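Local coordinates for protein ribokinase (Thermotoga maritima, PDB 1VM7) that probably phosphorylates D-ribose at O-5, using ATP and magnesium, to give D-ribose 5-phosphate, at residues 177-180 / 181-184; 276-279 / 280-284; 264-267 / 268-271. One frame throughout, in Å; residues are numbered along the deposited sequence.

In the fold
Interactions 2 and 3 lie on consecutive helices, 274-288 and 256-269, and touch each other: the methyl of Ala-277 in interaction 2 rests against Phe-264, Ala-267 and Leu-268 of interaction 3. Both are mostly buried, and in interaction 2 a threonine hydroxyl also bends back to a helix carbonyl. Interaction 1 stands apart, its nearest atoms about 10 Å from interaction 3, in the connection between strands 165-168 and 186-187. It is a partly buried turn whose apolar side chains face inward while its polar ones lie outward. Its bonds are correspondingly more mixed, with a glutamine side chain and a water supplementing short-range backbone bonds, whereas regular helical bonds dominate interaction 2 and most of interaction 3.

Interaction 1: 177-180 / 181-184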
ATOM      1  N   ASN A 177     -19.597  13.955  17.963  1.00 37.46           N
ATOM      2  CA  ASN A 177     -20.086  14.903  18.979  1.00 37.49           C
ATOM      3  C   ASN A 177     -21.604  14.790  19.079  1.00 37.16           C
ATOM      4  O   ASN A 177     -22.302  14.589  18.070  1.00 36.91           O
ATOM      5  CB  ASN A 177     -19.666  16.359  18.637  1.00 38.29           C
ATOM      6  CG  ASN A 177     -20.324  17.437  19.551  1.00 39.46           C
ATOM      7  OD1 ASN A 177     -21.048  18.312  19.074  1.00 43.04           O
ATOM      8  ND2 ASN A 177     -20.059  17.374  20.852  1.00 44.01           N
ATOM      9  N   GLU A 178     -22.093  14.919  20.309  1.00 36.37           N
ATOM     10  CA  GLU A 178     -23.503  14.791  20.653  1.00 36.47           C
ATOM     11  C   GLU A 178     -24.437  15.679  19.837  1.00 35.61           C
ATOM     12  O   GLU A 178     -25.632  15.399  19.692  1.00 35.27           O
ATOM     13  CB  GLU A 178     -23.683  15.166  22.135  1.00 36.45           C
ATOM     14  CG  GLU A 178     -25.053  14.863  22.706  1.00 37.66           C
ATOM     15  CD  GLU A 178     -25.046  14.888  24.214  1.00 38.32           C
ATOM     16  OE1 GLU A 178     -24.643  15.924  24.778  1.00 41.51           O
ATOM     17  OE2 GLU A 178     -25.411  13.873  24.842  1.00 41.76           O
ATOM     18  N   GLU A 179     -23.898  16.777  19.325  1.00 34.88           N
ATOM     19  CA  GLU A 179     -24.721  17.792  18.691  1.00 34.76           C
ATOM     20  C   GLU A 179     -25.451  17.254  17.466  1.00 33.85           C
ATOM     21  O   GLU A 179     -26.527  17.749  17.125  1.00 33.80           O
ATOM     22  CB  GLU A 179     -23.879  19.022  18.318  1.00 35.04           C
ATOM     23  CG  GLU A 179     -24.677  20.240  17.860  1.00 36.16           C
ATOM     24  CD  GLU A 179     -23.806  21.329  17.206  1.00 36.95           C
ATOM     25  OE1 GLU A 179     -22.557  21.334  17.390  1.00 39.83           O
ATOM     26  OE2 GLU A 179     -24.384  22.191  16.502  1.00 37.24           O
ATOM     27  N   ILE A 180     -24.871  16.241  16.806  1.00 32.73           N
ATOM     28  CA  ILE A 180     -25.398  15.765  15.538  1.00 31.76           C
ATOM     29  C   ILE A 180     -26.761  15.092  15.672  1.00 31.17           C
ATOM     30  O   ILE A 180     -27.590  15.183  14.764  1.00 30.66           O
ATOM     31  CB  ILE A 180     -24.386  14.800  14.811  1.00 31.99           C
ATOM     32  CG1 ILE A 180     -24.760  14.632  13.344  1.00 32.25           C
ATOM     33  CG2 ILE A 180     -24.291  13.431  15.516  1.00 32.00           C
ATOM     34  CD1 ILE A 180     -23.620  14.234  12.516  1.00 32.33           C
ATOM     35  N   PHE A 181     -27.008  14.461  16.811  1.00 30.98           N
ATOM     36  CA  PHE A 181     -28.122  13.517  16.956  1.00 31.16           C
ATOM     37  C   PHE A 181     -29.499  14.147  16.766  1.00 31.31           C
ATOM     38  O   PHE A 181     -30.372  13.547  16.155  1.00 31.55           O
ATOM     39  CB  PHE A 181     -28.010  12.804  18.312  1.00 30.90           C
ATOM     40  CG  PHE A 181     -26.763  11.975  18.448  1.00 30.41           C
ATOM     41  CD1 PHE A 181     -26.564  10.871  17.631  1.00 32.01           C
ATOM     42  CD2 PHE A 181     -25.773  12.304  19.360  1.00 31.08           C
ATOM     43  CE1 PHE A 181     -25.417  10.099  17.732  1.00 31.07           C
ATOM     44  CE2 PHE A 181     -24.631  11.533  19.468  1.00 31.89           C
ATOM     45  CZ  PHE A 181     -24.455  10.422  18.634  1.00 30.89           C
ATOM     46  N   GLN A 182     -29.675  15.357  17.287  1.00 31.54           N
ATOM     47  CA  GLN A 182     -30.953  16.079  17.206  1.00 32.25           C
ATOM     48  C   GLN A 182     -31.350  16.404  15.755  1.00 32.57           C
ATOM     49  O   GLN A 182     -32.531  16.609  15.459  1.00 32.47           O
ATOM     50  CB  GLN A 182     -30.887  17.388  18.016  1.00 32.15           C
ATOM     51  CG  GLN A 182     -29.961  18.409  17.361  1.00 33.03           C
ATOM     52  CD  GLN A 182     -29.508  19.497  18.281  1.00 32.65           C
ATOM     53  OE1 GLN A 182     -30.316  20.290  18.737  1.00 32.96           O
ATOM     54  NE2 GLN A 182     -28.198  19.569  18.532  1.00 32.94           N
ATOM     55  N   TYR A 183     -30.358  16.442  14.865  1.00 32.56           N
ATOM     56  CA  TYR A 183     -30.574  16.704  13.441  1.00 32.71           C
ATOM     57  C   TYR A 183     -30.852  15.457  12.601  1.00 32.60           C
ATOM     58  O   TYR A 183     -31.135  15.576  11.411  1.00 33.23           O
ATOM     59  CB  TYR A 183     -29.376  17.457  12.863  1.00 32.29           C
ATOM     60  CG  TYR A 183     -29.141  18.766  13.565  1.00 32.64           C
ATOM     61  CD1 TYR A 183     -30.099  19.785  13.509  1.00 33.13           C
ATOM     62  CD2 TYR A 183     -27.991  18.986  14.300  1.00 31.80           C
ATOM     63  CE1 TYR A 183     -29.906  20.997  14.169  1.00 32.14           C
ATOM     64  CE2 TYR A 183     -27.792  20.182  14.959  1.00 31.86           C
ATOM     65  CZ  TYR A 183     -28.748  21.196  14.878  1.00 32.50           C
ATOM     66  OH  TYR A 183     -28.552  22.388  15.555  1.00 32.87           O
ATOM     67  N   LEU A 184     -30.820  14.279  13.220  1.00 32.43           N
ATOM     68  CA  LEU A 184     -30.945  13.020  12.493  1.00 32.11           C
ATOM     69  C   LEU A 184     -32.374  12.547  12.349  1.00 31.81           C
ATOM     70  O   LEU A 184     -33.142  12.567  13.303  1.00 31.75           O
ATOM     71  CB  LEU A 184     -30.205  11.913  13.230  1.00 32.10           C
ATOM     72  CG  LEU A 184     -28.717  12.110  13.478  1.00 32.61           C
ATOM     73  CD1 LEU A 184     -28.155  10.795  13.915  1.00 31.67           C
ATOM     74  CD2 LEU A 184     -27.982  12.686  12.236  1.00 32.20           C
TER
HETATM   75  O   HOH W   1     -28.264  16.376  19.316  1.00 40.23           O
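The ring of Phe-181 carries the CG2 methyl of Ile-180 over the centre of one face, a CH-pi contact with CG2 4.0 Å from the Phe-181 ring centroid and only 8° off the normal. Beside the same ring, Glu-178 O approaches obliquely, 3.1 Å from Phe-181 CD2. The Tyr-183 ring has Gln-182 CG over its centre, while the carbonyls of Glu-179 and Ile-180 meet it obliquely. These residues form a helix-like turn in the connection from strand 165-168 to strand 186-187, lying against helix 152-161, where Ile-180 touches Phe-152. Within the turn, Tyr-183 N bonds to Ile-180 O at 3.0 Å, an i to i+3 bond as in a 3-10-like turn. Gln-182 adds a side-chain bond: NE2 lies 2.8 Å from Glu-179 O, nearly straight at 170° and on a lone pair in the carbonyl plane. Gln-182 CG sits between the backbone N and the carbonyl carbon (chi1 69°), which turns the amide back over the preceding turn. A water links Glu-178 O to Gln-182 N, accepting from the latter at 2.7 Å. On the inner side, Ile-180 CG1 meets Leu-184 CD2 at 3.9 Å. The Phe-181 ring also packs edge-to-face on Phe-201 and meets Phe-215 at an angle. With an alanine here in place of the phenylalanine, a gap is likely to open among these rings, and Ile-180 CG2 would lose the face it covers.

Interaction 2: 276-279 / 280-284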
ATOM      1  N   GLU A 276     -41.183  -0.877   5.182  1.00 34.64           N
ATOM      2  CA  GLU A 276     -40.941  -1.402   3.832  1.00 34.66           C
ATOM      3  C   GLU A 276     -39.488  -1.194   3.429  1.00 34.04           C
ATOM      4  O   GLU A 276     -38.858  -2.098   2.880  1.00 34.08           O
ATOM      5  CB  GLU A 276     -41.843  -0.714   2.802  1.00 34.51           C
ATOM      6  CG  GLU A 276     -43.320  -1.032   2.967  1.00 35.46           C
ATOM      7  CD  GLU A 276     -44.203  -0.226   2.040  1.00 36.03           C
ATOM      8  OE1 GLU A 276     -43.773   0.845   1.561  1.00 38.09           O
ATOM      9  OE2 GLU A 276     -45.342  -0.673   1.787  1.00 39.04           O
ATOM     10  N   ALA A 277     -38.963   0.000   3.699  1.00 33.50           N
ATOM     11  CA  ALA A 277     -37.585   0.320   3.333  1.00 33.33           C
ATOM     12  C   ALA A 277     -36.583  -0.552   4.063  1.00 32.99           C
ATOM     13  O   ALA A 277     -35.563  -0.915   3.477  1.00 32.83           O
ATOM     14  CB  ALA A 277     -37.268   1.789   3.572  1.00 33.26           C
ATOM     15  N   VAL A 278     -36.851  -0.858   5.342  1.00 32.64           N
ATOM     16  CA  VAL A 278     -36.000  -1.796   6.108  1.00 32.23           C
ATOM     17  C   VAL A 278     -36.015  -3.168   5.455  1.00 31.82           C
ATOM     18  O   VAL A 278     -34.980  -3.803   5.306  1.00 31.31           O
ATOM     19  CB  VAL A 278     -36.409  -2.008   7.605  1.00 32.08           C
ATOM     20  CG1 VAL A 278     -35.695  -3.243   8.200  1.00 31.21           C
ATOM     21  CG2 VAL A 278     -36.069  -0.805   8.460  1.00 32.02           C
ATOM     22  N   ILE A 279     -37.194  -3.642   5.079  1.00 32.05           N
ATOM     23  CA  ILE A 279     -37.275  -4.950   4.444  1.00 32.19           C
ATOM     24  C   ILE A 279     -36.419  -4.954   3.173  1.00 32.30           C
ATOM     25  O   ILE A 279     -35.634  -5.874   2.925  1.00 31.92           O
ATOM     26  CB  ILE A 279     -38.699  -5.327   4.039  1.00 32.37           C
ATOM     27  CG1 ILE A 279     -39.627  -5.344   5.253  1.00 32.73           C
ATOM     28  CG2 ILE A 279     -38.683  -6.676   3.306  1.00 31.97           C
ATOM     29  CD1 ILE A 279     -39.717  -6.670   5.961  1.00 34.42           C
ATOM     30  N   PHE A 280     -36.589  -3.902   2.376  1.00 32.47           N
ATOM     31  CA  PHE A 280     -35.926  -3.799   1.101  1.00 32.31           C
ATOM     32  C   PHE A 280     -34.415  -3.796   1.262  1.00 32.12           C
ATOM     33  O   PHE A 280     -33.722  -4.528   0.574  1.00 31.01           O
ATOM     34  CB  PHE A 280     -36.393  -2.551   0.360  1.00 32.37           C
ATOM     35  CG  PHE A 280     -35.776  -2.399  -1.005  1.00 32.79           C
ATOM     36  CD1 PHE A 280     -36.298  -3.081  -2.095  1.00 32.59           C
ATOM     37  CD2 PHE A 280     -34.676  -1.586  -1.195  1.00 31.90           C
ATOM     38  CE1 PHE A 280     -35.739  -2.961  -3.364  1.00 33.16           C
ATOM     39  CE2 PHE A 280     -34.116  -1.447  -2.463  1.00 34.00           C
ATOM     40  CZ  PHE A 280     -34.648  -2.147  -3.549  1.00 32.28           C
ATOM     41  N   GLY A 281     -33.925  -2.981   2.201  1.00 32.35           N
ATOM     42  CA  GLY A 281     -32.516  -2.919   2.517  1.00 32.17           C
ATOM     43  C   GLY A 281     -31.972  -4.208   3.091  1.00 31.90           C
ATOM     44  O   GLY A 281     -30.832  -4.593   2.838  1.00 31.74           O
ATOM     45  N   THR A 282     -32.781  -4.848   3.915  1.00 32.12           N
ATOM     46  CA  THR A 282     -32.447  -6.159   4.470  1.00 32.05           C
ATOM     47  C   THR A 282     -32.204  -7.167   3.336  1.00 30.93           C
ATOM     48  O   THR A 282     -31.277  -7.960   3.382  1.00 30.49           O
ATOM     49  CB  THR A 282     -33.572  -6.630   5.418  1.00 31.81           C
ATOM     50  OG1 THR A 282     -33.423  -5.964   6.682  1.00 34.09           O
ATOM     51  CG2 THR A 282     -33.521  -8.114   5.636  1.00 32.73           C
ATOM     52  N   ALA A 283     -33.055  -7.133   2.324  1.00 30.44           N
ATOM     53  CA  ALA A 283     -32.938  -8.051   1.210  1.00 30.14           C
ATOM     54  C   ALA A 283     -31.656  -7.826   0.429  1.00 30.05           C
ATOM     55  O   ALA A 283     -30.965  -8.769   0.054  1.00 29.44           O
ATOM     56  CB  ALA A 283     -34.136  -7.885   0.286  1.00 30.51           C
ATOM     57  N   ALA A 284     -31.354  -6.558   0.184  1.00 30.26           N
ATOM     58  CA  ALA A 284     -30.155  -6.135  -0.533  1.00 30.46           C
ATOM     59  C   ALA A 284     -28.871  -6.484   0.209  1.00 30.91           C
ATOM     60  O   ALA A 284     -27.930  -7.008  -0.400  1.00 30.47           O
ATOM     61  CB  ALA A 284     -30.211  -4.629  -0.783  1.00 30.85           C
TER
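Glu-276 O receives Phe-280 N at 2.9 Å, the first of four consecutive i to i+4 bonds that carry residues 276-283 through regular alpha-helix. Gly-281 N to Ala-277 O and Ala-283 N to Ile-279 O are equally long, 2.9 Å each. The remaining carbonyl, Val-278 O, is gripped twice by one residue: Thr-282 N reaches it at 2.8 Å and Thr-282 OG1 at 3.0 Å, from opposite faces of the carbonyl plane. The hydroxyl stands above that plane, 40° out of it. With OG1 anti to its own carbonyl carbon and beside the backbone N (chi1 -79°), Thr-282 turns its hydroxyl back along the helix to the preceding turn. Bonding the carbonyl four residues back is a common way for a threonine to pair a hydroxyl buried in a helix. Val-278 CG1 lies 3.9 Å from Thr-282 OG1, the two side chains crossing at a slant. Phe-280 starts against the preceding turn, its CB 3.6 Å from Glu-276 O, but with CG anti to its backbone N (chi1 -178°) the ring extends away from residues 276-279. That ring packs on Val-304 and Glu-305 of helix 301-309 and on Ile-64 of helix 53-65. Ala-283 touches Leu-308, and Ala-284 meets Ala-263, so helix 274-288 packs against helices 53-65, 256-269 and 301-309, with Phe-246 of a loop touching Thr-282 and Ala-283.

Interaction 3: 264-267 / 268-271; sequences FAVA and LSEG
Leu-268 lays CG above one face of the Phe-264 ring, offset toward its rim, and brings CD1 to 3.6 Å from Phe-264 CE2. This is the close-packed side of the contact: the ring also takes Tyr-186 edge-to-face, and Leu-268 reaches Ile-143 of strand 143-146. Phe-264 CG is anti to the backbone N (chi1 -179°), which carries the ring toward the next turn, against Leu-268, whose N bonds to Phe-264 O at 3.1 Å. Ser-269, also buried, directs its hydroxyl to Val-266 O, though the modelled separation is too short to be trusted.

Toward the end of the helix the contact becomes more open. Glu-270, partly exposed, lies side by side with Val-266, its OE2 3.4 Å from Val-266 CG1, while OE1 is held in a salt bridge by Arg-301. Regular bonding frays here as well: Glu-270 N bonds to Val-266 O at 3.1 Å and weakly to Ala-267 O. Gly-271, exposed and with positive phi (85°), then turns the chain, its N bonding to Leu-268 O at 2.9 Å. With Lys-272 N returning to Ala-267 O, this forms a Schellman motif that closes helix 256-269.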
ATOM      1  N   PHE A 264     -31.852   0.945   1.757  1.00 31.76           N
ATOM      2  CA  PHE A 264     -32.848   1.600   2.608  1.00 31.60           C
ATOM      3  C   PHE A 264     -33.253   2.965   2.049  1.00 31.79           C
ATOM      4  O   PHE A 264     -34.428   3.270   1.944  1.00 31.86           O
ATOM      5  CB  PHE A 264     -32.291   1.756   4.022  1.00 31.30           C
ATOM      6  CG  PHE A 264     -33.236   2.397   4.966  1.00 30.39           C
ATOM      7  CD1 PHE A 264     -34.314   1.687   5.463  1.00 31.98           C
ATOM      8  CD2 PHE A 264     -33.078   3.712   5.345  1.00 31.10           C
ATOM      9  CE1 PHE A 264     -35.204   2.271   6.318  1.00 31.43           C
ATOM     10  CE2 PHE A 264     -33.964   4.297   6.240  1.00 30.95           C
ATOM     11  CZ  PHE A 264     -35.026   3.582   6.698  1.00 31.10           C
ATOM     12  N   ALA A 265     -32.257   3.763   1.679  1.00 32.03           N
ATOM     13  CA  ALA A 265     -32.470   5.114   1.184  1.00 31.78           C
ATOM     14  C   ALA A 265     -33.187   5.129  -0.178  1.00 31.69           C
ATOM     15  O   ALA A 265     -34.044   5.970  -0.402  1.00 31.05           O
ATOM     16  CB  ALA A 265     -31.142   5.822   1.118  1.00 31.57           C
ATOM     17  N   VAL A 266     -32.807   4.207  -1.069  1.00 32.23           N
ATOM     18  CA  VAL A 266     -33.492   3.991  -2.360  1.00 32.20           C
ATOM     19  C   VAL A 266     -34.970   3.740  -2.176  1.00 32.12           C
ATOM     20  O   VAL A 266     -35.785   4.304  -2.895  1.00 31.83           O
ATOM     21  CB  VAL A 266     -32.866   2.785  -3.158  1.00 32.60           C
ATOM     22  CG1 VAL A 266     -33.769   2.326  -4.322  1.00 32.67           C
ATOM     23  CG2 VAL A 266     -31.494   3.161  -3.703  1.00 32.37           C
ATOM     24  N   ALA A 267     -35.305   2.885  -1.214  1.00 32.12           N
ATOM     25  CA  ALA A 267     -36.685   2.585  -0.880  1.00 31.98           C
ATOM     26  C   ALA A 267     -37.468   3.831  -0.426  1.00 32.25           C
ATOM     27  O   ALA A 267     -38.520   4.154  -0.979  1.00 31.73           O
ATOM     28  CB  ALA A 267     -36.714   1.528   0.158  1.00 32.08           C
ATOM     29  N   LEU A 268     -36.930   4.560   0.540  1.00 32.43           N
ATOM     30  CA  LEU A 268     -37.536   5.820   0.937  1.00 32.78           C
ATOM     31  C   LEU A 268     -37.742   6.740  -0.276  1.00 33.17           C
ATOM     32  O   LEU A 268     -38.794   7.345  -0.412  1.00 32.81           O
ATOM     33  CB  LEU A 268     -36.674   6.531   1.979  1.00 32.55           C
ATOM     34  CG  LEU A 268     -36.414   5.836   3.335  1.00 33.01           C
ATOM     35  CD1 LEU A 268     -35.623   6.742   4.269  1.00 32.28           C
ATOM     36  CD2 LEU A 268     -37.725   5.412   3.995  1.00 34.29           C
ATOM     37  N   SER A 269     -36.723   6.834  -1.137  1.00 33.60           N
ATOM     38  CA  SER A 269     -36.779   7.697  -2.306  1.00 34.01           C
ATOM     39  C   SER A 269     -37.952   7.331  -3.183  1.00 34.10           C
ATOM     40  O   SER A 269     -38.564   8.205  -3.760  1.00 35.55           O
ATOM     41  CB  SER A 269     -35.473   7.626  -3.104  1.00 34.19           C
ATOM     42  OG  SER A 269     -35.341   6.401  -3.813  1.00 33.80           O
ATOM     43  N   GLU A 270     -38.274   6.044  -3.259  1.00 33.91           N
ATOM     44  CA  GLU A 270     -39.397   5.551  -4.049  1.00 34.05           C
ATOM     45  C   GLU A 270     -40.739   5.564  -3.312  1.00 34.09           C
ATOM     46  O   GLU A 270     -41.726   5.019  -3.813  1.00 34.25           O
ATOM     47  CB  GLU A 270     -39.089   4.139  -4.533  1.00 33.85           C
ATOM     48  CG  GLU A 270     -37.924   4.099  -5.492  1.00 34.57           C
ATOM     49  CD  GLU A 270     -37.420   2.705  -5.751  1.00 35.15           C
ATOM     50  OE1 GLU A 270     -38.060   1.730  -5.304  1.00 38.24           O
ATOM     51  OE2 GLU A 270     -36.380   2.579  -6.407  1.00 33.70           O
ATOM     52  N   GLY A 271     -40.778   6.189  -2.140  1.00 34.17           N
ATOM     53  CA  GLY A 271     -42.018   6.411  -1.414  1.00 34.51           C
ATOM     54  C   GLY A 271     -42.427   5.241  -0.549  1.00 34.91           C
ATOM     55  O   GLY A 271     -43.570   5.163  -0.113  1.00 34.96           O
TER